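Long-range contacts in RagA protein (Porphyromonas gingivalis, PDB 6SLN), which probably serves as a TonB-dependent outer-membrane transporter, a beta-barrel closed by an internal plug domain, that takes up nutrients into the periplasm: residues Asp137-Ala142 with Arg376-Tyr381; Gly969-Ala974 with Tyr983-Gln988. All coordinates share one frame; numbering follows the deposited sequence.

Interaction 1: Asp137-Ala142 with Arg376-Tyr381; sequences DPTAVA and RRSADY
Thr139 and Ser378 mark the closest backbone approach, their CA atoms 6.2 Å apart, where the type I turn Asp137-Ala140 meets the chain just as it leaves strand 363-377. The turn is closed by the backbone bond from Ala140 N to Asp137 O, and Asp137 OD1 accepts from Thr139 N at 2.8 Å, which makes an Asx turn as well. With CG anti to the backbone N (chi1 -175°), OD2 of Asp137 is brought to the other segment, and the two carboxylate oxygens divide the work. Asp137 OD2 takes the bond from Ala379 N at 2.9 Å, met nearly end-on to the C-O bond with an N-H...O angle of 160°. Asp137 OD1 stays with its own turn: besides Thr139 N it accepts Thr139 OG1 at 2.6 Å, a donor standing above the carboxylate plane, 38° out of it. Ser378 OG lies close to Thr139 OG1, but so tightly modelled that a bond between the two hydroxyls is doubtful. The methyl CG2 of Thr139, anti to the carbonyl carbon, meets Arg376 CG at 3.8 Å, the two side chains crossing at a slant. Phe346 of strand 345-360 also touches both Thr139 and Arg376. Residues 137-142 belong to the plug, which here meets the end of a barrel strand and the loop that follows it. One carboxylate accepts from its own turn through OD1 and from Ala379 N, just past the barrel strand, through OD2, which probably helps to set the turn against the strand end.

Interaction 2: Gly969-Ala974 with Tyr983-Gln988; sequences GFDPEA and YPNSKQ
Asp971 OD2 is gripped twice by Asn985, through the side-chain ND2 at 2.8 Å and the backbone N at 3.0 Å. The two donors take different sides of the oxygen. ND2 donates to the syn lone pair of Asp971 OD2, with a bent N-H...O angle of 138°, and the backbone N arrives on the anti side, somewhat out of the carboxylate plane but straighter. Carboxylate and amide planes are turned 72° apart, and OD2 is also tilted from the amide plane of Asn985. Asp971 reaches across because its CG is anti to the backbone N (chi1 -171°). Asp971 OD1 accepts Glu973 N at 2.9 Å from well above the carboxylate plane, an Asx turn that overlaps the type I turn Asp971-Ala974, and it also forms a salt bridge with Arg928. Residues 969-974 lie in the loop after barrel strand 951-964 and before the short strand 978-979; Pro984 and Asn985 directly precede 986-996, the closing strand that pairs with 218-230 to seal the barrel. The extended Glu973 side chain crosses that of Asn985 at about a right angle without bonding to it; its OE2 is salt-bridged to Arg928 of strand 921-937, while OE1 accepts from Thr133 N in the plug, whose carbonyl oxygen receives Asn985 ND2. On the apolar side, CB of Phe970 packs on Pro984 CG at 3.9 Å, with Ile230 and Thr391 touching both residues.

Overall arrangement
Interactions 1 and 2 have centres about 13 Å apart and meet through Tyr983, whose ring packs against Asp137 N and Ala379 CB and thus against both segments of interaction 1. The first contact joins plug to barrel and is partly buried; all touching residues of the second are buried, and it lies between a barrel loop and the start of the closing strand. Both rest on an aspartate in an Asx turn, but their surroundings differ: interaction 1 adds hydroxyls and a methyl contact, whereas interaction 2 adds an amide, arginine salt bridges and an apolar contact of Phe970 CB with a proline. Interaction 2 too abuts the plug, just before segment 137-142, so both contacts lie at the plug-barrel boundary.

Interaction 1: Asp137-Ala142 with Arg376-Tyr381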
loop_
_atom_site.group_PDB
_atom_site.type_symbol
_atom_site.label_atom_id
_atom_site.label_comp_id
_atom_site.label_asym_id
_atom_site.label_seq_id
_atom_site.Cartn_x
_atom_site.Cartn_y
_atom_site.Cartn_z
ATOM N N ASP A 137 -16.993 -21.425 10.118
ATOM C CA ASP A 137 -16.458 -20.589 9.062
ATOM C C ASP A 137 -15.397 -21.360 8.263
ATOM O O ASP A 137 -14.476 -21.932 8.860
ATOM C CB ASP A 137 -15.870 -19.338 9.704
ATOM C CG ASP A 137 -15.380 -18.341 8.701
ATOM O OD1 ASP A 137 -14.482 -18.705 7.888
ATOM O OD2 ASP A 137 -15.869 -17.185 8.764
ATOM N N PRO A 138 -15.495 -21.401 6.931
ATOM C CA PRO A 138 -14.554 -22.230 6.154
ATOM C C PRO A 138 -13.101 -21.864 6.369
ATOM O O PRO A 138 -12.230 -22.706 6.130
ATOM C CB PRO A 138 -14.974 -21.988 4.698
ATOM C CG PRO A 138 -16.303 -21.370 4.772
ATOM C CD PRO A 138 -16.402 -20.634 6.068
ATOM N N THR A 139 -12.808 -20.640 6.809
ATOM C CA THR A 139 -11.438 -20.239 7.093
ATOM C C THR A 139 -11.086 -20.391 8.563
ATOM O O THR A 139 -10.109 -19.796 9.026
ATOM C CB THR A 139 -11.181 -18.795 6.660
ATOM O OG1 THR A 139 -12.033 -17.916 7.397
ATOM C CG2 THR A 139 -11.450 -18.627 5.188
ATOM N N ALA A 140 -11.864 -21.159 9.311
ATOM C CA ALA A 140 -11.549 -21.366 10.713
ATOM C C ALA A 140 -10.489 -22.452 10.859
ATOM O O ALA A 140 -10.522 -23.481 10.169
ATOM C CB ALA A 140 -12.799 -21.738 11.507
ATOM N N VAL A 141 -9.548 -22.209 11.771
ATOM C CA VAL A 141 -8.460 -23.130 12.082
ATOM C C VAL A 141 -8.743 -23.802 13.426
ATOM O O VAL A 141 -9.134 -23.132 14.388
ATOM C CB VAL A 141 -7.121 -22.383 12.110
ATOM C CG1 VAL A 141 -6.027 -23.337 11.939
ATOM C CG2 VAL A 141 -7.093 -21.358 11.015
ATOM N N ALA A 142 -8.557 -25.121 13.490
ATOM C CA ALA A 142 -8.783 -25.854 14.733
ATOM C C ALA A 142 -7.728 -25.518 15.776
ATOM O O ALA A 142 -6.578 -25.210 15.453
ATOM C CB ALA A 142 -8.761 -27.362 14.497
ATOM N N ARG A 376 -9.221 -16.514 0.715
ATOM C CA ARG A 376 -9.781 -16.606 2.057
ATOM C C ARG A 376 -10.752 -15.460 2.245
ATOM O O ARG A 376 -10.392 -14.303 1.997
ATOM C CB ARG A 376 -8.703 -16.504 3.143
ATOM C CG ARG A 376 -8.111 -17.797 3.617
ATOM C CD ARG A 376 -7.181 -17.556 4.806
ATOM N NE ARG A 376 -6.374 -18.746 5.077
ATOM C CZ ARG A 376 -5.283 -19.094 4.389
ATOM N NH1 ARG A 376 -4.845 -18.337 3.385
ATOM N NH2 ARG A 376 -4.624 -20.200 4.705
ATOM N N ARG A 377 -11.972 -15.778 2.678
ATOM C CA ARG A 377 -12.870 -14.791 3.243
ATOM C C ARG A 377 -13.492 -15.347 4.512
ATOM O O ARG A 377 -13.749 -16.550 4.633
ATOM C CB ARG A 377 -13.993 -14.355 2.284
ATOM C CG ARG A 377 -14.342 -12.887 2.513
ATOM C CD ARG A 377 -15.768 -12.500 2.190
ATOM N NE ARG A 377 -16.061 -12.559 0.764
ATOM C CZ ARG A 377 -16.784 -11.652 0.109
ATOM N NH1 ARG A 377 -17.282 -10.583 0.742
ATOM N NH2 ARG A 377 -17.008 -11.812 -1.189
ATOM N N SER A 378 -13.756 -14.440 5.446
ATOM C CA SER A 378 -14.296 -14.778 6.749
ATOM C C SER A 378 -15.493 -13.905 7.040
ATOM O O SER A 378 -15.537 -12.731 6.653
ATOM C CB SER A 378 -13.261 -14.594 7.828
ATOM O OG SER A 378 -12.201 -15.477 7.552
ATOM N N ALA A 379 -16.474 -14.507 7.696
ATOM C CA ALA A 379 -17.645 -13.786 8.152
ATOM C C ALA A 379 -17.274 -13.175 9.494
ATOM O O ALA A 379 -16.979 -13.896 10.455
ATOM C CB ALA A 379 -18.845 -14.722 8.251
ATOM N N ASP A 380 -17.252 -11.851 9.551
ATOM C CA ASP A 380 -16.580 -11.160 10.635
ATOM C C ASP A 380 -17.551 -10.413 11.533
ATOM O O ASP A 380 -17.225 -9.350 12.058
ATOM C CB ASP A 380 -15.508 -10.230 10.067
ATOM C CG ASP A 380 -14.265 -10.995 9.637
ATOM O OD1 ASP A 380 -13.933 -12.016 10.284
ATOM O OD2 ASP A 380 -13.637 -10.596 8.639
ATOM N N TYR A 381 -18.746 -10.960 11.724
ATOM C CA TYR A 381 -19.641 -10.468 12.753
ATOM C C TYR A 381 -19.976 -11.530 13.773
ATOM O O TYR A 381 -20.418 -11.189 14.880
ATOM C CB TYR A 381 -20.933 -9.917 12.133
ATOM C CG TYR A 381 -20.712 -8.577 11.470
ATOM C CD1 TYR A 381 -20.058 -7.557 12.141
ATOM C CD2 TYR A 381 -21.128 -8.342 10.171
ATOM C CE1 TYR A 381 -19.851 -6.339 11.551
ATOM C CE2 TYR A 381 -20.915 -7.121 9.567
ATOM C CZ TYR A 381 -20.274 -6.123 10.263
ATOM O OH TYR A 381 -20.051 -4.903 9.674
#

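Interaction 2: Gly969-Ala974 with Tyr983-Gln988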
loop_
_atom_site.group_PDB
_atom_site.type_symbol
_atom_site.label_atom_id
_atom_site.label_comp_id
_atom_site.label_asym_id
_atom_site.label_seq_id
_atom_site.Cartn_x
_atom_site.Cartn_y
_atom_site.Cartn_z
ATOM N N GLY A 969 -27.519 -24.485 22.807
ATOM C CA GLY A 969 -27.143 -23.672 21.670
ATOM C C GLY A 969 -26.890 -24.504 20.416
ATOM O O GLY A 969 -27.087 -25.721 20.379
ATOM N N PHE A 970 -26.417 -23.830 19.374
ATOM C CA PHE A 970 -26.333 -24.492 18.077
ATOM C C PHE A 970 -25.238 -25.552 18.059
ATOM O O PHE A 970 -25.450 -26.678 17.592
ATOM C CB PHE A 970 -26.093 -23.460 16.979
ATOM C CG PHE A 970 -27.307 -22.642 16.640
ATOM C CD1 PHE A 970 -27.612 -21.498 17.365
ATOM C CD2 PHE A 970 -28.138 -23.011 15.576
ATOM C CE1 PHE A 970 -28.725 -20.732 17.033
ATOM C CE2 PHE A 970 -29.240 -22.257 15.245
ATOM C CZ PHE A 970 -29.538 -21.116 15.981
ATOM N N ASP A 971 -24.065 -25.211 18.553
ATOM C CA ASP A 971 -22.924 -26.115 18.456
ATOM C C ASP A 971 -22.178 -26.166 19.789
ATOM O O ASP A 971 -21.590 -25.155 20.213
ATOM C CB ASP A 971 -21.991 -25.670 17.318
ATOM C CG ASP A 971 -20.892 -26.685 17.022
ATOM O OD1 ASP A 971 -20.832 -27.744 17.704
ATOM O OD2 ASP A 971 -20.074 -26.415 16.104
ATOM N N PRO A 972 -22.171 -27.315 20.473
ATOM C CA PRO A 972 -21.370 -27.413 21.704
ATOM C C PRO A 972 -19.879 -27.208 21.455
ATOM O O PRO A 972 -19.170 -26.757 22.359
ATOM C CB PRO A 972 -21.692 -28.822 22.230
ATOM C CG PRO A 972 -22.199 -29.592 21.043
ATOM C CD PRO A 972 -22.790 -28.594 20.089
ATOM N N GLU A 973 -19.387 -27.483 20.245
ATOM C CA GLU A 973 -17.981 -27.237 19.944
ATOM C C GLU A 973 -17.666 -25.759 19.767
ATOM O O GLU A 973 -16.505 -25.363 19.895
ATOM C CB GLU A 973 -17.569 -27.996 18.681
ATOM C CG GLU A 973 -16.063 -28.034 18.413
ATOM C CD GLU A 973 -15.712 -28.979 17.276
ATOM O OE1 GLU A 973 -14.533 -29.041 16.859
ATOM O OE2 GLU A 973 -16.630 -29.672 16.797
ATOM N N ALA A 974 -18.660 -24.932 19.484
ATOM C CA ALA A 974 -18.380 -23.591 18.981
ATOM C C ALA A 974 -18.168 -22.624 20.141
ATOM O O ALA A 974 -18.969 -21.733 20.419
ATOM C CB ALA A 974 -19.498 -23.124 18.058
ATOM N N TYR A 983 -20.896 -19.142 14.797
ATOM C CA TYR A 983 -20.891 -19.650 13.434
ATOM C C TYR A 983 -20.784 -21.164 13.587
ATOM O O TYR A 983 -19.684 -21.687 13.790
ATOM C CB TYR A 983 -19.729 -19.058 12.616
ATOM C CG TYR A 983 -19.853 -19.257 11.116
ATOM C CD1 TYR A 983 -20.276 -20.480 10.585
ATOM C CD2 TYR A 983 -19.553 -18.229 10.235
ATOM C CE1 TYR A 983 -20.398 -20.674 9.220
ATOM C CE2 TYR A 983 -19.685 -18.412 8.849
ATOM C CZ TYR A 983 -20.110 -19.642 8.347
ATOM O OH TYR A 983 -20.245 -19.854 6.983
ATOM N N PRO A 984 -21.892 -21.897 13.543
ATOM C CA PRO A 984 -21.845 -23.318 13.919
ATOM C C PRO A 984 -21.002 -24.121 12.940
ATOM O O PRO A 984 -20.851 -23.755 11.773
ATOM C CB PRO A 984 -23.315 -23.750 13.865
ATOM C CG PRO A 984 -24.124 -22.454 13.760
ATOM C CD PRO A 984 -23.235 -21.467 13.112
ATOM N N ASN A 985 -20.426 -25.216 13.426
ATOM C CA ASN A 985 -19.813 -26.152 12.498
ATOM C C ASN A 985 -20.878 -26.696 11.559
ATOM O O ASN A 985 -22.082 -26.619 11.823
ATOM C CB ASN A 985 -19.129 -27.308 13.227
ATOM C CG ASN A 985 -17.737 -26.947 13.717
ATOM O OD1 ASN A 985 -16.827 -26.681 12.926
ATOM N ND2 ASN A 985 -17.567 -26.935 15.035
ATOM N N SER A 986 -20.428 -27.241 10.442
ATOM C CA SER A 986 -21.338 -27.602 9.373
ATOM C C SER A 986 -21.447 -29.111 9.255
ATOM O O SER A 986 -20.630 -29.868 9.787
ATOM C CB SER A 986 -20.872 -27.007 8.049
ATOM O OG SER A 986 -19.494 -27.260 7.870
ATOM N N LYS A 987 -22.491 -29.528 8.553
ATOM C CA LYS A 987 -22.775 -30.921 8.237
ATOM C C LYS A 987 -22.666 -31.045 6.727
ATOM O O LYS A 987 -23.324 -30.294 5.996
ATOM C CB LYS A 987 -24.172 -31.299 8.739
ATOM C CG LYS A 987 -24.696 -32.665 8.343
ATOM C CD LYS A 987 -26.036 -32.935 9.023
ATOM C CE LYS A 987 -27.101 -31.921 8.607
ATOM N NZ LYS A 987 -28.220 -32.551 7.846
ATOM N N GLN A 988 -21.821 -31.953 6.256
ATOM C CA GLN A 988 -21.584 -32.100 4.826
ATOM C C GLN A 988 -22.068 -33.445 4.304
ATOM O O GLN A 988 -21.884 -34.484 4.945
ATOM C CB GLN A 988 -20.106 -31.942 4.485
ATOM C CG GLN A 988 -19.634 -30.509 4.445
ATOM C CD GLN A 988 -18.757 -30.200 5.617
ATOM O OE1 GLN A 988 -17.751 -30.865 5.841
ATOM N NE2 GLN A 988 -19.148 -29.206 6.400
#